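Local coordinates for protein MDM10 isoform 1 (Saccharomyces cerevisiae, PDB 7BTX) that helps tether the endoplasmic reticulum to mitochondria as part of the ERMES complex and takes part in late assembly of the outer-membrane TOM translocase, at residues 203-215 / 229-243. Sequence-based numbering, arbitrary orientation.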
ATOM      1  N   ASP D 203       6.089 -19.966 -26.062  1.00 69.14           N
ATOM      2  CA  ASP D 203       5.001 -20.362 -26.941  1.00 69.14           C
ATOM      3  C   ASP D 203       5.031 -21.875 -27.086  1.00 69.14           C
ATOM      4  O   ASP D 203       4.196 -22.585 -26.516  1.00 69.14           O
ATOM      5  CB  ASP D 203       5.153 -19.692 -28.307  1.00 69.14           C
ATOM      6  CG  ASP D 203       4.534 -18.314 -28.356  1.00 69.14           C
ATOM      7  OD1 ASP D 203       3.944 -17.883 -27.342  1.00 69.14           O
ATOM      8  OD2 ASP D 203       4.638 -17.657 -29.413  1.00 69.14           O
ATOM      9  N   LEU D 204       6.006 -22.364 -27.854  1.00 62.38           N
ATOM     10  CA  LEU D 204       6.628 -23.670 -27.676  1.00 62.38           C
ATOM     11  C   LEU D 204       8.074 -23.595 -28.130  1.00 62.38           C
ATOM     12  O   LEU D 204       8.604 -24.572 -28.669  1.00 62.38           O
ATOM     13  CB  LEU D 204       5.887 -24.778 -28.421  1.00 62.38           C
ATOM     14  CG  LEU D 204       4.933 -25.640 -27.588  1.00 62.38           C
ATOM     15  CD1 LEU D 204       4.507 -26.868 -28.368  1.00 62.38           C
ATOM     16  CD2 LEU D 204       5.553 -26.039 -26.265  1.00 62.38           C
ATOM     17  N   LEU D 205       8.705 -22.440 -27.915  1.00 58.85           N
ATOM     18  CA  LEU D 205       9.787 -21.895 -28.729  1.00 58.85           C
ATOM     19  C   LEU D 205      11.002 -22.800 -28.817  1.00 58.85           C
ATOM     20  O   LEU D 205      11.712 -23.004 -27.831  1.00 58.85           O
ATOM     21  CB  LEU D 205      10.190 -20.541 -28.148  1.00 58.85           C
ATOM     22  CG  LEU D 205      11.305 -19.746 -28.816  1.00 58.85           C
ATOM     23  CD1 LEU D 205      10.809 -19.120 -30.099  1.00 58.85           C
ATOM     24  CD2 LEU D 205      11.814 -18.689 -27.870  1.00 58.85           C
ATOM     25  N   CYS D 206      11.238 -23.336 -30.007  1.00 55.35           N
ATOM     26  CA  CYS D 206      12.465 -24.035 -30.338  1.00 55.35           C
ATOM     27  C   CYS D 206      13.407 -23.066 -31.032  1.00 55.35           C
ATOM     28  O   CYS D 206      12.979 -22.076 -31.625  1.00 55.35           O
ATOM     29  CB  CYS D 206      12.191 -25.246 -31.234  1.00 55.35           C
ATOM     30  SG  CYS D 206      13.651 -26.248 -31.594  1.00 55.35           S
ATOM     31  N   GLY D 207      14.700 -23.348 -30.953  1.00 48.60           N
ATOM     32  CA  GLY D 207      15.638 -22.391 -31.495  1.00 48.60           C
ATOM     33  C   GLY D 207      16.987 -23.013 -31.760  1.00 48.60           C
ATOM     34  O   GLY D 207      17.213 -24.196 -31.507  1.00 48.60           O
ATOM     35  N   TYR D 208      17.887 -22.184 -32.274  1.00 48.32           N
ATOM     36  CA  TYR D 208      19.210 -22.632 -32.670  1.00 48.32           C
ATOM     37  C   TYR D 208      20.117 -21.417 -32.736  1.00 48.32           C
ATOM     38  O   TYR D 208      19.687 -20.351 -33.163  1.00 48.32           O
ATOM     39  CB  TYR D 208      19.171 -23.351 -34.024  1.00 48.32           C
ATOM     40  CG  TYR D 208      20.516 -23.809 -34.524  1.00 48.32           C
ATOM     41  CD1 TYR D 208      21.203 -24.819 -33.884  1.00 48.32           C
ATOM     42  CD2 TYR D 208      21.095 -23.234 -35.642  1.00 48.32           C
ATOM     43  CE1 TYR D 208      22.432 -25.242 -34.335  1.00 48.32           C
ATOM     44  CE2 TYR D 208      22.326 -23.651 -36.100  1.00 48.32           C
ATOM     45  CZ  TYR D 208      22.985 -24.656 -35.439  1.00 48.32           C
ATOM     46  OH  TYR D 208      24.209 -25.085 -35.881  1.00 48.32           O
ATOM     47  N   ARG D 209      21.356 -21.576 -32.288  1.00 51.68           N
ATOM     48  CA  ARG D 209      22.361 -20.534 -32.408  1.00 51.68           C
ATOM     49  C   ARG D 209      23.632 -21.171 -32.925  1.00 51.68           C
ATOM     50  O   ARG D 209      23.847 -22.368 -32.746  1.00 51.68           O
ATOM     51  CB  ARG D 209      22.676 -19.840 -31.081  1.00 51.68           C
ATOM     52  CG  ARG D 209      21.568 -19.038 -30.455  1.00 51.68           C
ATOM     53  CD  ARG D 209      22.112 -18.358 -29.214  1.00 51.68           C
ATOM     54  NE  ARG D 209      21.086 -18.081 -28.219  1.00 51.68           N
ATOM     55  CZ  ARG D 209      21.280 -18.183 -26.909  1.00 51.68           C
ATOM     56  NH1 ARG D 209      20.296 -17.913 -26.067  1.00 51.68           N
ATOM     57  NH2 ARG D 209      22.458 -18.564 -26.446  1.00 51.68           N
ATOM     58  N   VAL D 210      24.477 -20.363 -33.551  1.00 51.46           N
ATOM     59  CA  VAL D 210      25.784 -20.814 -34.009  1.00 51.46           C
ATOM     60  C   VAL D 210      26.670 -19.584 -34.094  1.00 51.46           C
ATOM     61  O   VAL D 210      26.186 -18.481 -34.351  1.00 51.46           O
ATOM     62  CB  VAL D 210      25.684 -21.581 -35.348  1.00 51.46           C
ATOM     63  CG1 VAL D 210      25.154 -20.706 -36.469  1.00 51.46           C
ATOM     64  CG2 VAL D 210      27.010 -22.232 -35.731  1.00 51.46           C
ATOM     65  N   LEU D 211      27.952 -19.737 -33.793  1.00 56.76           N
ATOM     66  CA  LEU D 211      28.915 -18.655 -33.907  1.00 56.76           C
ATOM     67  C   LEU D 211      30.210 -19.240 -34.440  1.00 56.76           C
ATOM     68  O   LEU D 211      31.010 -19.786 -33.676  1.00 56.76           O
ATOM     69  CB  LEU D 211      29.117 -17.962 -32.561  1.00 56.76           C
ATOM     70  CG  LEU D 211      29.919 -16.662 -32.492  1.00 56.76           C
ATOM     71  CD1 LEU D 211      29.291 -15.746 -31.484  1.00 56.76           C
ATOM     72  CD2 LEU D 211      31.355 -16.913 -32.082  1.00 56.76           C
ATOM     73  N   HIS D 212      30.410 -19.133 -35.747  1.00 61.56           N
ATOM     74  CA  HIS D 212      31.549 -19.753 -36.413  1.00 61.56           C
ATOM     75  C   HIS D 212      32.708 -18.769 -36.397  1.00 61.56           C
ATOM     76  O   HIS D 212      32.751 -17.817 -37.171  1.00 61.56           O
ATOM     77  CB  HIS D 212      31.189 -20.172 -37.830  1.00 61.56           C
ATOM     78  CG  HIS D 212      32.196 -21.080 -38.458  1.00 61.56           C
ATOM     79  ND1 HIS D 212      31.928 -22.400 -38.742  1.00 61.56           N
ATOM     80  CD2 HIS D 212      33.469 -20.861 -38.859  1.00 61.56           C
ATOM     81  CE1 HIS D 212      32.995 -22.956 -39.288  1.00 61.56           C
ATOM     82  NE2 HIS D 212      33.944 -22.042 -39.371  1.00 61.56           N
ATOM     83  N   ASN D 213      33.661 -19.014 -35.512  1.00 64.71           N
ATOM     84  CA  ASN D 213      34.867 -18.209 -35.470  1.00 64.71           C
ATOM     85  C   ASN D 213      35.785 -18.564 -36.636  1.00 64.71           C
ATOM     86  O   ASN D 213      35.969 -19.735 -36.978  1.00 64.71           O
ATOM     87  CB  ASN D 213      35.586 -18.427 -34.141  1.00 64.71           C
ATOM     88  CG  ASN D 213      36.663 -17.402 -33.884  1.00 64.71           C
ATOM     89  OD1 ASN D 213      36.769 -16.406 -34.592  1.00 64.71           O
ATOM     90  ND2 ASN D 213      37.470 -17.639 -32.859  1.00 64.71           N
ATOM     91  N   PHE D 214      36.351 -17.537 -37.259  1.00 64.90           N
ATOM     92  CA  PHE D 214      37.369 -17.677 -38.293  1.00 64.90           C
ATOM     93  C   PHE D 214      38.702 -17.170 -37.751  1.00 64.90           C
ATOM     94  O   PHE D 214      38.814 -16.800 -36.580  1.00 64.90           O
ATOM     95  CB  PHE D 214      36.990 -16.909 -39.565  1.00 64.90           C
ATOM     96  CG  PHE D 214      35.711 -17.362 -40.204  1.00 64.90           C
ATOM     97  CD1 PHE D 214      35.670 -18.517 -40.959  1.00 64.90           C
ATOM     98  CD2 PHE D 214      34.557 -16.609 -40.080  1.00 64.90           C
ATOM     99  CE1 PHE D 214      34.491 -18.925 -41.563  1.00 64.90           C
ATOM    100  CE2 PHE D 214      33.378 -17.010 -40.679  1.00 64.90           C
ATOM    101  CZ  PHE D 214      33.345 -18.168 -41.420  1.00 64.90           C
ATOM    102  N   LEU D 215      39.707 -17.154 -38.629  1.00 69.20           N
ATOM    103  CA  LEU D 215      41.063 -16.650 -38.356  1.00 69.20           C
ATOM    104  C   LEU D 215      41.740 -17.237 -37.115  1.00 69.20           C
ATOM    105  O   LEU D 215      42.274 -16.500 -36.284  1.00 69.20           O
ATOM    106  CB  LEU D 215      41.051 -15.121 -38.246  1.00 69.20           C
ATOM    107  CG  LEU D 215      40.823 -14.360 -39.551  1.00 69.20           C
ATOM    108  CD1 LEU D 215      40.703 -12.868 -39.295  1.00 69.20           C
ATOM    109  CD2 LEU D 215      41.957 -14.642 -40.519  1.00 69.20           C
ATOM    110  N   SER D 229      43.510 -10.950 -34.536  1.00 73.79           N
ATOM    111  CA  SER D 229      42.404 -10.547 -35.391  1.00 73.79           C
ATOM    112  C   SER D 229      41.480 -11.745 -35.536  1.00 73.79           C
ATOM    113  O   SER D 229      41.915 -12.816 -35.961  1.00 73.79           O
ATOM    114  CB  SER D 229      42.868 -10.075 -36.777  1.00 73.79           C
ATOM    115  OG  SER D 229      43.899  -9.103 -36.708  1.00 73.79           O
ATOM    116  N   SER D 230      40.208 -11.560 -35.191  1.00 67.33           N
ATOM    117  CA  SER D 230      39.293 -12.693 -35.188  1.00 67.33           C
ATOM    118  C   SER D 230      37.916 -12.321 -35.720  1.00 67.33           C
ATOM    119  O   SER D 230      37.051 -11.880 -34.961  1.00 67.33           O
ATOM    120  CB  SER D 230      39.168 -13.264 -33.777  1.00 67.33           C
ATOM    121  OG  SER D 230      38.128 -12.623 -33.062  1.00 67.33           O
ATOM    122  N   LEU D 231      37.697 -12.513 -37.016  1.00 61.82           N
ATOM    123  CA  LEU D 231      36.389 -12.246 -37.593  1.00 61.82           C
ATOM    124  C   LEU D 231      35.447 -13.400 -37.291  1.00 61.82           C
ATOM    125  O   LEU D 231      35.527 -14.449 -37.930  1.00 61.82           O
ATOM    126  CB  LEU D 231      36.505 -12.013 -39.102  1.00 61.82           C
ATOM    127  CG  LEU D 231      35.310 -11.473 -39.898  1.00 61.82           C
ATOM    128  CD1 LEU D 231      35.828 -10.597 -41.016  1.00 61.82           C
ATOM    129  CD2 LEU D 231      34.443 -12.569 -40.496  1.00 61.82           C
ATOM    130  N   SER D 232      34.558 -13.224 -36.325  1.00 59.09           N
ATOM    131  CA  SER D 232      33.528 -14.215 -36.080  1.00 59.09           C
ATOM    132  C   SER D 232      32.338 -13.992 -37.003  1.00 59.09           C
ATOM    133  O   SER D 232      32.290 -13.034 -37.775  1.00 59.09           O
ATOM    134  CB  SER D 232      33.080 -14.168 -34.629  1.00 59.09           C
ATOM    135  OG  SER D 232      31.812 -14.765 -34.503  1.00 59.09           O
ATOM    136  N   LEU D 233      31.362 -14.893 -36.913  1.00 56.32           N
ATOM    137  CA  LEU D 233      30.143 -14.805 -37.707  1.00 56.32           C
ATOM    138  C   LEU D 233      29.068 -15.655 -37.047  1.00 56.32           C
ATOM    139  O   LEU D 233      29.272 -16.849 -36.825  1.00 56.32           O
ATOM    140  CB  LEU D 233      30.388 -15.271 -39.145  1.00 56.32           C
ATOM    141  CG  LEU D 233      29.413 -14.884 -40.266  1.00 56.32           C
ATOM    142  CD1 LEU D 233      30.174 -14.863 -41.578  1.00 56.32           C
ATOM    143  CD2 LEU D 233      28.188 -15.783 -40.394  1.00 56.32           C
ATOM    144  N   GLY D 234      27.920 -15.068 -36.748  1.00 55.50           N
ATOM    145  CA  GLY D 234      26.901 -15.799 -36.030  1.00 55.50           C
ATOM    146  C   GLY D 234      25.528 -15.740 -36.655  1.00 55.50           C
ATOM    147  O   GLY D 234      25.278 -14.918 -37.536  1.00 55.50           O
ATOM    148  N   ALA D 235      24.634 -16.615 -36.215  1.00 54.81           N
ATOM    149  CA  ALA D 235      23.254 -16.604 -36.665  1.00 54.81           C
ATOM    150  C   ALA D 235      22.360 -17.163 -35.563  1.00 54.81           C
ATOM    151  O   ALA D 235      22.831 -17.796 -34.619  1.00 54.81           O
ATOM    152  CB  ALA D 235      23.117 -17.394 -37.959  1.00 54.81           C
ATOM    153  N   GLU D 236      21.056 -16.937 -35.667  1.00 58.12           N
ATOM    154  CA  GLU D 236      20.109 -17.544 -34.745  1.00 58.12           C
ATOM    155  C   GLU D 236      18.795 -17.746 -35.478  1.00 58.12           C
ATOM    156  O   GLU D 236      18.511 -17.034 -36.439  1.00 58.12           O
ATOM    157  CB  GLU D 236      19.917 -16.701 -33.482  1.00 58.12           C
ATOM    158  CG  GLU D 236      19.001 -15.522 -33.629  1.00 58.12           C
ATOM    159  CD  GLU D 236      19.042 -14.601 -32.433  1.00 58.12           C
ATOM    160  OE1 GLU D 236      19.847 -14.852 -31.514  1.00 58.12           O
ATOM    161  OE2 GLU D 236      18.261 -13.627 -32.409  1.00 58.12           O
ATOM    162  N   PHE D 237      18.029 -18.757 -35.068  1.00 55.55           N
ATOM    163  CA  PHE D 237      16.832 -19.174 -35.804  1.00 55.55           C
ATOM    164  C   PHE D 237      15.775 -19.636 -34.806  1.00 55.55           C
ATOM    165  O   PHE D 237      15.804 -20.783 -34.364  1.00 55.55           O
ATOM    166  CB  PHE D 237      17.150 -20.288 -36.797  1.00 55.55           C
ATOM    167  CG  PHE D 237      18.207 -19.936 -37.800  1.00 55.55           C
ATOM    168  CD1 PHE D 237      17.895 -19.191 -38.923  1.00 55.55           C
ATOM    169  CD2 PHE D 237      19.516 -20.341 -37.611  1.00 55.55           C
ATOM    170  CE1 PHE D 237      18.870 -18.861 -39.840  1.00 55.55           C
ATOM    171  CE2 PHE D 237      20.494 -20.015 -38.523  1.00 55.55           C
ATOM    172  CZ  PHE D 237      20.171 -19.274 -39.639  1.00 55.55           C
ATOM    173  N   TRP D 238      14.834 -18.762 -34.477  1.00 61.77           N
ATOM    174  CA  TRP D 238      13.775 -19.107 -33.544  1.00 61.77           C
ATOM    175  C   TRP D 238      12.491 -19.425 -34.297  1.00 61.77           C
ATOM    176  O   TRP D 238      12.251 -18.919 -35.392  1.00 61.77           O
ATOM    177  CB  TRP D 238      13.549 -17.965 -32.559  1.00 61.77           C
ATOM    178  CG  TRP D 238      14.793 -17.554 -31.895  1.00 61.77           C
ATOM    179  CD1 TRP D 238      15.604 -16.530 -32.251  1.00 61.77           C
ATOM    180  CD2 TRP D 238      15.394 -18.172 -30.760  1.00 61.77           C
ATOM    181  NE1 TRP D 238      16.673 -16.462 -31.402  1.00 61.77           N
ATOM    182  CE2 TRP D 238      16.570 -17.466 -30.479  1.00 61.77           C
ATOM    183  CE3 TRP D 238      15.047 -19.252 -29.949  1.00 61.77           C
ATOM    184  CZ2 TRP D 238      17.402 -17.802 -29.426  1.00 61.77           C
ATOM    185  CZ3 TRP D 238      15.877 -19.594 -28.919  1.00 61.77           C
ATOM    186  CH2 TRP D 238      17.037 -18.865 -28.658  1.00 61.77           C
ATOM    187  N   LEU D 239      11.644 -20.267 -33.701  1.00 64.51           N
ATOM    188  CA  LEU D 239      10.333 -20.550 -34.273  1.00 64.51           C
ATOM    189  C   LEU D 239       9.374 -21.016 -33.185  1.00 64.51           C
ATOM    190  O   LEU D 239       9.448 -22.164 -32.744  1.00 64.51           O
ATOM    191  CB  LEU D 239      10.447 -21.602 -35.385  1.00 64.51           C
ATOM    192  CG  LEU D 239       9.329 -21.731 -36.426  1.00 64.51           C
ATOM    193  CD1 LEU D 239       9.935 -22.165 -37.742  1.00 64.51           C
ATOM    194  CD2 LEU D 239       8.242 -22.707 -36.023  1.00 64.51           C
ATOM    195  N   GLY D 240       8.466 -20.148 -32.755  1.00 69.06           N
ATOM    196  CA  GLY D 240       7.500 -20.520 -31.739  1.00 69.06           C
ATOM    197  C   GLY D 240       6.385 -21.383 -32.289  1.00 69.06           C
ATOM    198  O   GLY D 240       5.555 -20.907 -33.062  1.00 69.06           O
ATOM    199  N   LEU D 241       6.331 -22.644 -31.868  1.00 69.95           N
ATOM    200  CA  LEU D 241       5.550 -23.663 -32.562  1.00 69.95           C
ATOM    201  C   LEU D 241       4.039 -23.608 -32.350  1.00 69.95           C
ATOM    202  O   LEU D 241       3.328 -24.470 -32.873  1.00 69.95           O
ATOM    203  CB  LEU D 241       6.051 -25.049 -32.162  1.00 69.95           C
ATOM    204  CG  LEU D 241       7.410 -25.442 -32.731  1.00 69.95           C
ATOM    205  CD1 LEU D 241       8.031 -26.548 -31.906  1.00 69.95           C
ATOM    206  CD2 LEU D 241       7.264 -25.873 -34.172  1.00 69.95           C
ATOM    207  N   VAL D 242       3.515 -22.638 -31.599  1.00 73.19           N
ATOM    208  CA  VAL D 242       2.074 -22.463 -31.465  1.00 73.19           C
ATOM    209  C   VAL D 242       1.598 -21.182 -32.144  1.00 73.19           C
ATOM    210  O   VAL D 242       0.418 -21.048 -32.478  1.00 73.19           O
ATOM    211  CB  VAL D 242       1.618 -22.510 -29.985  1.00 73.19           C
ATOM    212  CG1 VAL D 242       2.186 -23.732 -29.289  1.00 73.19           C
ATOM    213  CG2 VAL D 242       1.958 -21.237 -29.239  1.00 73.19           C
ATOM    214  N   SER D 243       2.503 -20.230 -32.356  1.00 75.46           N
ATOM    215  CA  SER D 243       2.168 -19.044 -33.128  1.00 75.46           C
ATOM    216  C   SER D 243       2.704 -19.102 -34.548  1.00 75.46           C
ATOM    217  O   SER D 243       2.240 -18.339 -35.400  1.00 75.46           O
ATOM    218  CB  SER D 243       2.706 -17.787 -32.441  1.00 75.46           C
ATOM    219  OG  SER D 243       4.121 -17.771 -32.465  1.00 75.46           O
TER
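The rings of Y208 and F237 meet edge to edge and run alongside each other, with CD2 of Y208 3.8 Å from CD2 of F237. Strand 209-211 pairs antiparallel with strand 234-240 in the beta-barrel wall, as expected for a mitochondrial outer-membrane barrel protein, and the flat groups lie on this pairing or flank it. Further along, one face of the F214 ring takes CD2 of H212 near its rim, while L231 O and L233 CB lie at its edge. The W238 indole has R209 NE at its edge near CZ2, the guanidinium plane turned 63° from the ring; CA of G207 approaches the indole obliquely, 3.5 Å from CE3 of W238. V210 and A235 form a hydrogen-bonded pair, V210 N to A235 O at 3.2 Å and A235 N to V210 O at 3.1 Å. R209 and E236 sit opposite each other on the other face, their side chains running alongside; the arginine's salt bridge goes instead to E196 on the preceding strand 194-199. At F214, CG anti to the carbonyl carbon (chi1 -61°) lays the ring alongside L231 and obliquely across L233, and CE2 of F214 reaches CB of L233 at 3.8 Å. An alanine at F214 would take away the ring edge and would probably leave L233 and the L231 methyl CD2 without this apolar cover. At the D203 end, CB of D203 lies 3.7 Å from CG2 of V242.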